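Beta-glucuronidase (uncultured Clostridium sp., PDB 6U7J) hydrolyses beta-D-glucuronides as a family 2 glycosidase of a gut bacterium, probably releasing estrogens from their glucuronide conjugates. Local coordinates at residues Lys31-Tyr36 with Val74-Tyr79; Asp150-Gly155 with Val363-Met368; Lys387-His392 with Phe429-Lys434; His419-Ala424 with Met449-Glu454. One frame throughout, in Å; residues are numbered along the deposited sequence.

Contact 1: residues Lys31-Tyr36 with Val74-Tyr79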
# COMPACT_ATOMS: atom_id res chain seq x y z
N LYS B 31 -32.88 -7.92 12.55
CA LYS B 31 -32.43 -8.87 13.55
C LYS B 31 -32.12 -10.17 12.82
O LYS B 31 -32.83 -10.55 11.88
CB LYS B 31 -33.52 -9.10 14.61
CG LYS B 31 -33.10 -10.03 15.73
CD LYS B 31 -33.97 -9.85 16.98
CE LYS B 31 -35.36 -10.37 16.76
NZ LYS B 31 -36.13 -10.36 18.05
N ARG B 32 -31.08 -10.86 13.26
CA ARG B 32 -30.78 -12.18 12.71
C ARG B 32 -31.31 -13.28 13.62
O ARG B 32 -31.53 -13.08 14.82
CB ARG B 32 -29.27 -12.33 12.50
CG ARG B 32 -28.50 -12.62 13.73
CD ARG B 32 -27.11 -13.15 13.38
NE ARG B 32 -26.19 -12.86 14.48
CZ ARG B 32 -25.83 -13.73 15.41
NH1 ARG B 32 -26.30 -14.97 15.37
NH2 ARG B 32 -24.99 -13.36 16.38
N ASP B 33 -31.52 -14.45 13.03
CA ASP B 33 -31.79 -15.65 13.82
C ASP B 33 -30.58 -16.01 14.68
O ASP B 33 -29.44 -15.97 14.22
CB ASP B 33 -32.10 -16.83 12.90
CG ASP B 33 -33.56 -16.87 12.44
OD1 ASP B 33 -34.40 -16.10 12.98
OD2 ASP B 33 -33.86 -17.68 11.52
N ASN B 34 -30.84 -16.40 15.94
CA ASN B 34 -29.79 -16.95 16.80
C ASN B 34 -29.68 -18.47 16.70
O ASN B 34 -28.69 -19.03 17.15
CB ASN B 34 -30.01 -16.55 18.27
CG ASN B 34 -30.04 -15.03 18.46
OD1 ASN B 34 -31.07 -14.47 18.82
ND2 ASN B 34 -28.91 -14.38 18.22
N TYR B 35 -30.66 -19.15 16.12
CA TYR B 35 -30.50 -20.54 15.73
C TYR B 35 -31.31 -20.74 14.46
O TYR B 35 -32.10 -19.87 14.08
CB TYR B 35 -30.92 -21.51 16.86
CG TYR B 35 -32.37 -21.37 17.29
CD1 TYR B 35 -33.39 -22.01 16.59
CD2 TYR B 35 -32.71 -20.61 18.40
CE1 TYR B 35 -34.71 -21.89 16.99
CE2 TYR B 35 -34.04 -20.48 18.80
CZ TYR B 35 -35.03 -21.13 18.09
OH TYR B 35 -36.35 -21.00 18.47
N TYR B 36 -31.11 -21.87 13.80
CA TYR B 36 -31.74 -22.09 12.50
C TYR B 36 -33.26 -21.97 12.60
O TYR B 36 -33.91 -22.68 13.38
CB TYR B 36 -31.36 -23.47 11.96
CG TYR B 36 -31.86 -23.70 10.56
CD1 TYR B 36 -31.63 -22.77 9.55
CD2 TYR B 36 -32.57 -24.85 10.23
CE1 TYR B 36 -32.09 -22.97 8.26
CE2 TYR B 36 -33.04 -25.07 8.93
CZ TYR B 36 -32.80 -24.12 7.95
OH TYR B 36 -33.26 -24.33 6.66
N VAL B 74 -25.20 -17.90 8.62
CA VAL B 74 -25.84 -18.90 7.77
C VAL B 74 -27.29 -19.05 8.21
O VAL B 74 -27.57 -19.37 9.36
CB VAL B 74 -25.10 -20.24 7.82
CG1 VAL B 74 -25.92 -21.32 7.10
CG2 VAL B 74 -23.71 -20.11 7.18
N GLY B 75 -28.22 -18.80 7.28
CA GLY B 75 -29.63 -18.93 7.60
C GLY B 75 -30.48 -17.71 7.28
O GLY B 75 -30.34 -17.11 6.20
N TRP B 76 -31.34 -17.32 8.22
CA TRP B 76 -32.36 -16.30 7.98
C TRP B 76 -32.13 -15.07 8.85
O TRP B 76 -31.66 -15.17 9.98
CB TRP B 76 -33.77 -16.85 8.26
CG TRP B 76 -34.18 -17.91 7.28
CD1 TRP B 76 -33.88 -19.24 7.33
CD2 TRP B 76 -34.95 -17.71 6.09
NE1 TRP B 76 -34.42 -19.88 6.23
CE2 TRP B 76 -35.08 -18.97 5.46
CE3 TRP B 76 -35.54 -16.60 5.49
CZ2 TRP B 76 -35.79 -19.14 4.27
CZ3 TRP B 76 -36.23 -16.76 4.30
CH2 TRP B 76 -36.35 -18.03 3.70
N VAL B 77 -32.50 -13.92 8.30
CA VAL B 77 -32.55 -12.67 9.04
C VAL B 77 -33.92 -12.03 8.80
O VAL B 77 -34.67 -12.44 7.91
CB VAL B 77 -31.42 -11.70 8.65
CG1 VAL B 77 -30.06 -12.38 8.85
CG2 VAL B 77 -31.57 -11.24 7.18
N TRP B 78 -34.21 -11.00 9.59
CA TRP B 78 -35.53 -10.39 9.64
C TRP B 78 -35.40 -8.88 9.50
O TRP B 78 -34.69 -8.23 10.27
CB TRP B 78 -36.23 -10.75 10.96
CG TRP B 78 -36.53 -12.20 11.00
CD1 TRP B 78 -35.68 -13.21 11.36
CD2 TRP B 78 -37.75 -12.82 10.60
NE1 TRP B 78 -36.31 -14.43 11.22
CE2 TRP B 78 -37.58 -14.22 10.75
CE3 TRP B 78 -38.98 -12.34 10.11
CZ2 TRP B 78 -38.60 -15.13 10.46
CZ3 TRP B 78 -39.98 -13.25 9.83
CH2 TRP B 78 -39.79 -14.63 10.01
N TYR B 79 -36.08 -8.33 8.50
CA TYR B 79 -36.19 -6.90 8.29
C TYR B 79 -37.61 -6.46 8.60
O TYR B 79 -38.57 -7.21 8.36
CB TYR B 79 -35.90 -6.51 6.85
CG TYR B 79 -34.47 -6.59 6.35
CD1 TYR B 79 -33.76 -5.43 6.07
CD2 TYR B 79 -33.86 -7.81 6.09
CE1 TYR B 79 -32.47 -5.47 5.58
CE2 TYR B 79 -32.56 -7.87 5.58
CZ TYR B 79 -31.87 -6.69 5.34
OH TYR B 79 -30.59 -6.70 4.84
O HOH W 1 -36.32 -17.51 11.06
O HOH W 2 -31.94 -19.09 10.37
O HOH W 3 -34.33 -22.67 5.23

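Contact 2: residues Asp150-Gly155 with Val363-Met368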
# COMPACT_ATOMS: atom_id res chain seq x y z
N ASP B 150 -30.71 -27.23 -5.81
CA ASP B 150 -31.74 -26.76 -6.73
C ASP B 150 -31.97 -25.26 -6.61
O ASP B 150 -33.00 -24.76 -7.05
CB ASP B 150 -33.05 -27.52 -6.53
CG ASP B 150 -33.63 -27.36 -5.13
OD1 ASP B 150 -32.95 -26.80 -4.25
OD2 ASP B 150 -34.78 -27.80 -4.92
N CYS B 151 -31.01 -24.54 -6.03
CA CYS B 151 -30.98 -23.09 -6.09
C CYS B 151 -30.04 -22.67 -7.21
O CYS B 151 -29.24 -23.46 -7.71
CB CYS B 151 -30.51 -22.50 -4.76
SG CYS B 151 -31.55 -22.97 -3.34
N LEU B 152 -30.12 -21.39 -7.57
CA LEU B 152 -29.20 -20.77 -8.51
C LEU B 152 -28.75 -19.45 -7.90
O LEU B 152 -29.58 -18.53 -7.74
CB LEU B 152 -29.84 -20.56 -9.88
CG LEU B 152 -30.37 -21.79 -10.63
CD1 LEU B 152 -30.90 -21.33 -11.96
CD2 LEU B 152 -29.28 -22.84 -10.85
N PRO B 153 -27.46 -19.27 -7.57
CA PRO B 153 -26.35 -20.21 -7.71
C PRO B 153 -26.51 -21.49 -6.89
O PRO B 153 -27.26 -21.54 -5.93
CB PRO B 153 -25.14 -19.41 -7.20
CG PRO B 153 -25.54 -17.98 -7.35
CD PRO B 153 -27.02 -17.97 -7.06
N VAL B 154 -25.77 -22.50 -7.29
CA VAL B 154 -25.85 -23.81 -6.67
C VAL B 154 -24.97 -23.83 -5.42
O VAL B 154 -23.87 -23.26 -5.41
CB VAL B 154 -25.41 -24.87 -7.70
CG1 VAL B 154 -24.91 -26.13 -7.06
CG2 VAL B 154 -26.57 -25.17 -8.68
N GLY B 155 -25.46 -24.46 -4.35
CA GLY B 155 -24.62 -24.70 -3.17
C GLY B 155 -25.09 -25.92 -2.40
O GLY B 155 -25.93 -26.66 -2.90
N VAL B 363 -28.04 -15.72 -16.38
CA VAL B 363 -28.77 -16.24 -15.22
C VAL B 363 -27.79 -16.83 -14.20
O VAL B 363 -26.68 -17.22 -14.57
CB VAL B 363 -29.83 -17.28 -15.62
CG1 VAL B 363 -30.96 -16.61 -16.41
CG2 VAL B 363 -29.22 -18.45 -16.38
N PRO B 364 -28.16 -16.94 -12.92
CA PRO B 364 -27.18 -17.38 -11.92
C PRO B 364 -26.97 -18.89 -11.87
O PRO B 364 -26.85 -19.47 -10.79
CB PRO B 364 -27.76 -16.87 -10.59
CG PRO B 364 -29.10 -16.19 -10.94
CD PRO B 364 -29.47 -16.66 -12.31
N ALA B 365 -26.89 -19.52 -13.04
CA ALA B 365 -26.54 -20.94 -13.14
C ALA B 365 -25.02 -21.11 -13.07
O ALA B 365 -24.35 -21.53 -14.02
CB ALA B 365 -27.12 -21.52 -14.42
N VAL B 366 -24.48 -20.76 -11.92
CA VAL B 366 -23.05 -20.74 -11.65
C VAL B 366 -22.81 -21.63 -10.45
O VAL B 366 -23.65 -21.73 -9.55
CB VAL B 366 -22.54 -19.30 -11.41
CG1 VAL B 366 -23.17 -18.71 -10.15
CG2 VAL B 366 -21.00 -19.26 -11.34
N GLY B 367 -21.66 -22.30 -10.43
CA GLY B 367 -21.36 -23.19 -9.34
C GLY B 367 -21.69 -24.65 -9.58
O GLY B 367 -21.56 -25.45 -8.64
N MET B 368 -22.09 -25.03 -10.79
CA MET B 368 -22.35 -26.43 -11.12
C MET B 368 -21.04 -27.13 -11.49
O MET B 368 -20.87 -27.69 -12.58
CB MET B 368 -23.38 -26.53 -12.24
CG MET B 368 -24.70 -25.84 -11.97
SD MET B 368 -25.69 -25.67 -13.47
CE MET B 368 -27.28 -25.27 -12.74
O HOH W 4 -21.58 -24.38 -5.89

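Contact 3: residues Lys387-His392 with Phe429-Lys434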
# COMPACT_ATOMS: atom_id res chain seq x y z
N LYS B 387 -34.85 -31.04 -10.89
CA LYS B 387 -35.28 -29.93 -10.07
C LYS B 387 -34.62 -28.64 -10.39
O LYS B 387 -35.28 -27.61 -10.57
CB LYS B 387 -34.94 -30.14 -8.60
CG LYS B 387 -36.02 -30.82 -8.10
CD LYS B 387 -37.16 -30.09 -8.53
CE LYS B 387 -38.00 -31.26 -8.74
NZ LYS B 387 -38.28 -31.60 -7.27
N THR B 388 -33.32 -28.70 -10.16
CA THR B 388 -32.44 -27.69 -10.66
C THR B 388 -32.89 -27.32 -12.05
O THR B 388 -33.05 -26.15 -12.37
CB THR B 388 -31.04 -28.25 -10.67
OG1 THR B 388 -30.79 -28.88 -9.40
CG2 THR B 388 -30.08 -27.10 -10.92
N LEU B 389 -33.12 -28.33 -12.90
CA LEU B 389 -33.47 -28.08 -14.29
C LEU B 389 -34.77 -27.30 -14.41
O LEU B 389 -34.85 -26.32 -15.17
CB LEU B 389 -33.55 -29.42 -15.04
CG LEU B 389 -34.01 -29.39 -16.51
CD1 LEU B 389 -33.25 -28.34 -17.27
CD2 LEU B 389 -33.84 -30.76 -17.16
N ALA B 390 -35.81 -27.71 -13.68
CA ALA B 390 -37.08 -27.00 -13.76
C ALA B 390 -36.95 -25.59 -13.20
O ALA B 390 -37.48 -24.63 -13.77
CB ALA B 390 -38.18 -27.77 -13.03
N TYR B 391 -36.18 -25.44 -12.11
CA TYR B 391 -35.98 -24.11 -11.54
C TYR B 391 -35.14 -23.24 -12.49
O TYR B 391 -35.41 -22.05 -12.66
CB TYR B 391 -35.35 -24.22 -10.15
CG TYR B 391 -35.06 -22.87 -9.55
CD1 TYR B 391 -36.10 -22.01 -9.23
CD2 TYR B 391 -33.75 -22.44 -9.35
CE1 TYR B 391 -35.85 -20.76 -8.71
CE2 TYR B 391 -33.49 -21.19 -8.82
CZ TYR B 391 -34.54 -20.36 -8.50
OH TYR B 391 -34.30 -19.12 -7.99
N HIS B 392 -34.16 -23.85 -13.15
CA HIS B 392 -33.32 -23.15 -14.12
C HIS B 392 -34.16 -22.59 -15.27
O HIS B 392 -34.00 -21.43 -15.68
CB HIS B 392 -32.26 -24.13 -14.62
CG HIS B 392 -31.11 -23.51 -15.37
ND1 HIS B 392 -29.95 -24.20 -15.62
CD2 HIS B 392 -30.96 -22.29 -15.94
CE1 HIS B 392 -29.12 -23.43 -16.31
NE2 HIS B 392 -29.71 -22.27 -16.51
N PHE B 429 -28.48 -29.43 -20.49
CA PHE B 429 -28.36 -28.16 -21.20
C PHE B 429 -29.09 -28.17 -22.53
O PHE B 429 -29.48 -27.10 -23.01
CB PHE B 429 -26.88 -27.80 -21.34
CG PHE B 429 -26.27 -27.36 -20.03
CD1 PHE B 429 -26.53 -26.09 -19.53
CD2 PHE B 429 -25.54 -28.24 -19.27
CE1 PHE B 429 -26.01 -25.69 -18.30
CE2 PHE B 429 -25.01 -27.85 -18.04
CZ PHE B 429 -25.25 -26.57 -17.56
N GLU B 430 -29.32 -29.34 -23.13
CA GLU B 430 -30.18 -29.38 -24.30
C GLU B 430 -31.59 -28.96 -23.94
O GLU B 430 -32.23 -28.18 -24.67
CB GLU B 430 -30.21 -30.78 -24.92
CG GLU B 430 -30.90 -30.77 -26.27
CD GLU B 430 -31.21 -32.16 -26.78
OE1 GLU B 430 -31.42 -32.31 -28.00
OE2 GLU B 430 -31.24 -33.09 -25.95
N GLU B 431 -32.10 -29.47 -22.81
CA GLU B 431 -33.39 -29.01 -22.32
C GLU B 431 -33.38 -27.51 -22.07
O GLU B 431 -34.28 -26.78 -22.52
CB GLU B 431 -33.75 -29.77 -21.04
CG GLU B 431 -34.72 -30.91 -21.27
CD GLU B 431 -35.96 -30.46 -22.03
OE1 GLU B 431 -36.75 -29.66 -21.46
OE2 GLU B 431 -36.14 -30.88 -23.19
N VAL B 432 -32.36 -27.01 -21.36
CA VAL B 432 -32.32 -25.59 -21.03
C VAL B 432 -32.27 -24.75 -22.30
O VAL B 432 -33.01 -23.77 -22.44
CB VAL B 432 -31.14 -25.26 -20.10
CG1 VAL B 432 -31.07 -23.75 -19.87
CG2 VAL B 432 -31.28 -25.96 -18.77
N THR B 433 -31.40 -25.13 -23.24
CA THR B 433 -31.24 -24.32 -24.45
C THR B 433 -32.52 -24.31 -25.28
O THR B 433 -32.95 -23.26 -25.77
CB THR B 433 -30.06 -24.81 -25.28
OG1 THR B 433 -30.11 -26.24 -25.37
CG2 THR B 433 -28.75 -24.41 -24.64
N LYS B 434 -33.15 -25.48 -25.44
CA LYS B 434 -34.41 -25.53 -26.18
C LYS B 434 -35.47 -24.65 -25.53
O LYS B 434 -36.24 -23.99 -26.22
CB LYS B 434 -34.89 -26.97 -26.28
CG LYS B 434 -34.27 -27.71 -27.46
CD LYS B 434 -34.36 -29.22 -27.34
CE LYS B 434 -35.53 -29.64 -26.48
NZ LYS B 434 -36.82 -29.26 -27.11

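Contact 4: residues His419-Ala424 with Met449-Glu454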
# COMPACT_ATOMS: atom_id res chain seq x y z
N HIS B 419 -19.76 -28.03 -15.11
CA HIS B 419 -18.88 -29.18 -15.33
C HIS B 419 -19.44 -29.98 -16.51
O HIS B 419 -19.99 -31.07 -16.37
CB HIS B 419 -18.77 -30.03 -14.07
CG HIS B 419 -17.62 -30.99 -14.10
ND1 HIS B 419 -17.73 -32.30 -13.68
CD2 HIS B 419 -16.34 -30.82 -14.49
CE1 HIS B 419 -16.56 -32.90 -13.82
NE2 HIS B 419 -15.70 -32.02 -14.31
N SER B 420 -19.29 -29.39 -17.69
CA SER B 420 -19.96 -29.87 -18.90
C SER B 420 -19.21 -31.01 -19.58
O SER B 420 -19.57 -31.39 -20.70
CB SER B 420 -20.18 -28.70 -19.87
OG SER B 420 -18.96 -28.11 -20.27
N SER B 421 -18.16 -31.54 -18.95
CA SER B 421 -17.51 -32.76 -19.41
C SER B 421 -18.31 -34.01 -19.06
O SER B 421 -18.04 -35.06 -19.64
CB SER B 421 -16.13 -32.87 -18.77
OG SER B 421 -16.29 -33.01 -17.37
N GLU B 422 -19.26 -33.91 -18.13
CA GLU B 422 -20.07 -35.05 -17.73
C GLU B 422 -21.14 -35.34 -18.78
O GLU B 422 -21.80 -34.42 -19.27
CB GLU B 422 -20.75 -34.79 -16.38
CG GLU B 422 -19.77 -34.52 -15.23
CD GLU B 422 -20.48 -34.10 -13.93
OE1 GLU B 422 -21.65 -34.49 -13.73
OE2 GLU B 422 -19.85 -33.39 -13.11
N GLU B 423 -21.33 -36.62 -19.11
CA GLU B 423 -22.31 -36.99 -20.12
C GLU B 423 -23.72 -36.59 -19.70
O GLU B 423 -24.51 -36.12 -20.52
CB GLU B 423 -22.25 -38.49 -20.40
CG GLU B 423 -23.25 -38.97 -21.47
CD GLU B 423 -23.08 -38.24 -22.81
OE1 GLU B 423 -24.11 -37.85 -23.42
OE2 GLU B 423 -21.94 -38.05 -23.25
N ALA B 424 -24.04 -36.73 -18.40
CA ALA B 424 -25.35 -36.34 -17.92
C ALA B 424 -25.63 -34.86 -18.11
O ALA B 424 -26.79 -34.44 -18.00
CB ALA B 424 -25.52 -36.72 -16.45
N MET B 449 -17.42 -21.66 -20.91
CA MET B 449 -16.72 -22.91 -20.72
C MET B 449 -15.51 -22.74 -19.82
O MET B 449 -14.77 -21.75 -19.94
CB MET B 449 -16.22 -23.47 -22.06
CG MET B 449 -17.32 -23.86 -23.03
SD MET B 449 -18.07 -25.38 -22.47
CE MET B 449 -19.62 -24.74 -21.84
N ASN B 450 -15.27 -23.72 -18.97
CA ASN B 450 -13.95 -23.88 -18.37
C ASN B 450 -13.34 -25.26 -18.57
O ASN B 450 -12.11 -25.36 -18.52
CB ASN B 450 -14.00 -23.56 -16.87
CG ASN B 450 -14.46 -24.73 -16.06
OD1 ASN B 450 -15.62 -25.12 -16.14
ND2 ASN B 450 -13.56 -25.32 -15.29
N VAL B 451 -14.13 -26.32 -18.83
CA VAL B 451 -13.58 -27.67 -19.03
C VAL B 451 -12.79 -27.70 -20.34
O VAL B 451 -12.92 -26.80 -21.17
CB VAL B 451 -14.68 -28.75 -19.07
CG1 VAL B 451 -15.53 -28.74 -17.79
CG2 VAL B 451 -15.56 -28.57 -20.30
N ASP B 452 -11.99 -28.75 -20.53
CA ASP B 452 -11.17 -28.87 -21.73
C ASP B 452 -12.05 -29.04 -22.97
O ASP B 452 -13.11 -29.68 -22.91
CB ASP B 452 -10.20 -30.05 -21.60
CG ASP B 452 -9.23 -29.89 -20.42
OD1 ASP B 452 -8.77 -28.75 -20.16
OD2 ASP B 452 -8.91 -30.91 -19.76
N VAL B 453 -11.61 -28.47 -24.09
CA VAL B 453 -12.42 -28.50 -25.31
C VAL B 453 -12.68 -29.93 -25.76
O VAL B 453 -13.77 -30.24 -26.28
CB VAL B 453 -11.75 -27.67 -26.42
CG1 VAL B 453 -10.32 -28.15 -26.67
CG2 VAL B 453 -12.57 -27.74 -27.70
N GLU B 454 -11.72 -30.83 -25.55
CA GLU B 454 -11.93 -32.24 -25.90
C GLU B 454 -13.07 -32.86 -25.10
O GLU B 454 -13.77 -33.74 -25.60
CB GLU B 454 -10.64 -33.03 -25.68
CG GLU B 454 -9.45 -32.50 -26.46
CD GLU B 454 -8.67 -31.46 -25.67
OE1 GLU B 454 -9.12 -31.09 -24.56
OE2 GLU B 454 -7.61 -31.02 -26.16
O HOH W 5 -17.42 -25.86 -18.74

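Contact 1: residues Lys31-Tyr36 with Val74-Tyr79
With CG placed beside the backbone N in both residues (chi1 -83° in Asp-33, -67° in Trp-78), the Asp-33 carboxylate and the Trp-78 indole meet at an oblique angle across the two adjacent segments. Trp-78 NE1 gives Asp-33 OD1 a weak, bent hydrogen bond of 3.1 Å, the carboxylate turned 48° from the indole plane; OD1 has a second donor in Gly-39 N. OD2 is served by water, one molecule linking it to Trp-78 NE1 and another to Trp-76 N, so an acid suits this buried corner, where several donors converge. Here strands 20-32 and 76-85 pair antiparallel in the sugar-binding domain, a beta-sandwich in family 2 enzymes. Lys-31 and Trp-78 form a hydrogen-bonded pair, with Lys-31 N to Trp-78 O at 2.9 Å and Trp-78 N to Lys-31 O at 2.7 Å. Arg-32 and Val-77 are the adjacent non-hydrogen-bonded pair, the valine's branch covering the arginine with Val-77 CG1 3.7 Å from Arg-32 CB. Past strand 20-32, Asp-33 N still binds Trp-76 O at 3.1 Å. At the exposed margin Tyr-36 CE1 meets the Trp-76 indole edge, 4.2 Å from CD1, while a water joins Tyr-36 OH to Trp-76 NE1.

Contact 2: residues Asp150-Gly155 with Val363-Met368
A seam between two domains is closed where Leu-152, Pro-153 and Val-154, in a loop of the sugar-binding domain, settle on Pro-364 to Met-368, the loop that follows strand 358-362 of the TIM barrel. Val-154 N donates to Val-366 O at 3.2 Å, a straight bond arriving nearly end-on to the carbonyl. A water then bridges Val-154 O and Gly-367 O, donating to both, so two buried carbonyls that cannot bond to each other share one partner. Pro-153, preceded by a cis peptide, sets its ring alongside Val-366 and oblique to that of Pro-364: Pro-153 CB lies 3.6 Å from Val-366 CG1, and Pro-153 CD meets Pro-364 CB at 3.8 Å. Such loops after barrel strands line the active-site end of a TIM barrel, and this one is bent by an inverse gamma turn centred on Ala-365. Pro-364 O, which takes the weak bond of that turn, also receives a CA-H...O contact from Pro-153 CA at 3.2 Å. Farther along, the extended, unbranched Met-368 side chain reaches two residues, its CE 3.7 Å from Leu-152 CD2 and its CG 3.8 Å from Val-154 CG2, crossing the valine at about a right angle.

Contact 3: residues Lys387-His392 with Phe429-Lys434
Val-432 fills the tight centre of this helix pair, with one methyl against Leu-389 and both against the ring of His-392. Its CG2 lies only 3.4 Å from Leu-389 CD1, closer than usual for two carbons, as the side chains slide past each other in opposite directions. With its CG anti to the backbone N (chi1 -166°), His-392 holds its imidazole across the path of the valine, and Val-432 CG1 sits over one face of the His-392 ring in a CH-pi contact, 4.1 Å from the ring centroid. Phe-429 CE1 approaches the imidazole at its edge, 4.3 Å from His-392 CE1. A branched valine suits the place because its two methyls serve two neighbours at once. Helices 386-403 and 424-439 flank strand 409-416 of the TIM barrel; the axes of segments 387-392 and 429-434 run 14° apart and come within 10.2 Å, as expected of successive helices in a beta/alpha barrel. Toward the solvent side the packing is looser: Leu-389 CD2 only brushes Glu-431 CB at 4.0 Å, and the acid's OE1 forms a salt bridge with Lys-393. On the inner, buried side Ile-414 O implies a proton on His-392 NE2, while ND1 is paired with Tyr-428 OH; a neutral ring would be consistent with this, its nitrogens satisfied at the rim while a face packs against methyls.

Contact 4: residues His419-Ala424 with Met449-Glu454
The imidazole of His-419 is the flat group of this contact. Ser-421 OG, from its own turn, stands 3.3 Å above one face, displaced toward the rim, and from the other segment Val-451 CG1 approaches His-419 CD2 obliquely at 4.0 Å, the two side chains crossing at about a right angle. At ND1 the ring donates a straight hydrogen bond to Glu-422 OE2, modelled at a very short 2.5 Å, a length that is doubtful. The same carboxylate receives the backbone N-H groups of Ile-378 and Phe-379. His-419 to Glu-422 form a type I beta turn, leading from barrel strand 409-416 toward helix 424-439, and it packs against the loop that leaves the next strand, 445-449. Val-451 is the central residue of the packing: CG1 faces His-419 and the backbone N atoms of Ser-420 and Ser-421, while CG2 lies 3.4 Å from Ser-420 OG. That hydroxyl occupies the position between backbone N and carbonyl carbon (chi1 60°), which sets it 3.6 Å from Met-449 SD, where the bent methionine chain brings its sulfur round. A small serine fits between these apolar neighbours, and a water donates to Ser-420 OG at 3.1 Å and accepts from Asn-450 N at 3.0 Å. Between segments 419-424 and 449-454 the direct contact is thus van der Waals and the polar connection runs through water, whereas farther along the same loop Asp-456 OD1 and Lys-457 NZ bond the turn directly, at Ser-420 OG and Ser-421 O.

Contacts 2 to 4 lie on the same side of the chain's centre, while contact 1 lies apart in the sugar-binding domain, its centre 22 Å from that of contact 2. Contact 1 is partly buried strand pairing, rich in backbone bonds and water. Contacts 2, 3 and 4 are buried, contact 2 wholly so and the others with partly exposed residues at their margins; contact 2 alone crosses between domains. It touches contact 3 through Ala-365 CB and His-392 CE1, 3.3 Å apart, and contact 4 through a probable hydrogen bond from His-419 N to Met-368 O. Contacts 3 and 4 meet at helix 424-439: contact 3 packs that helix through apolar groups, contact 4 the loop leading into it, with a water bridge.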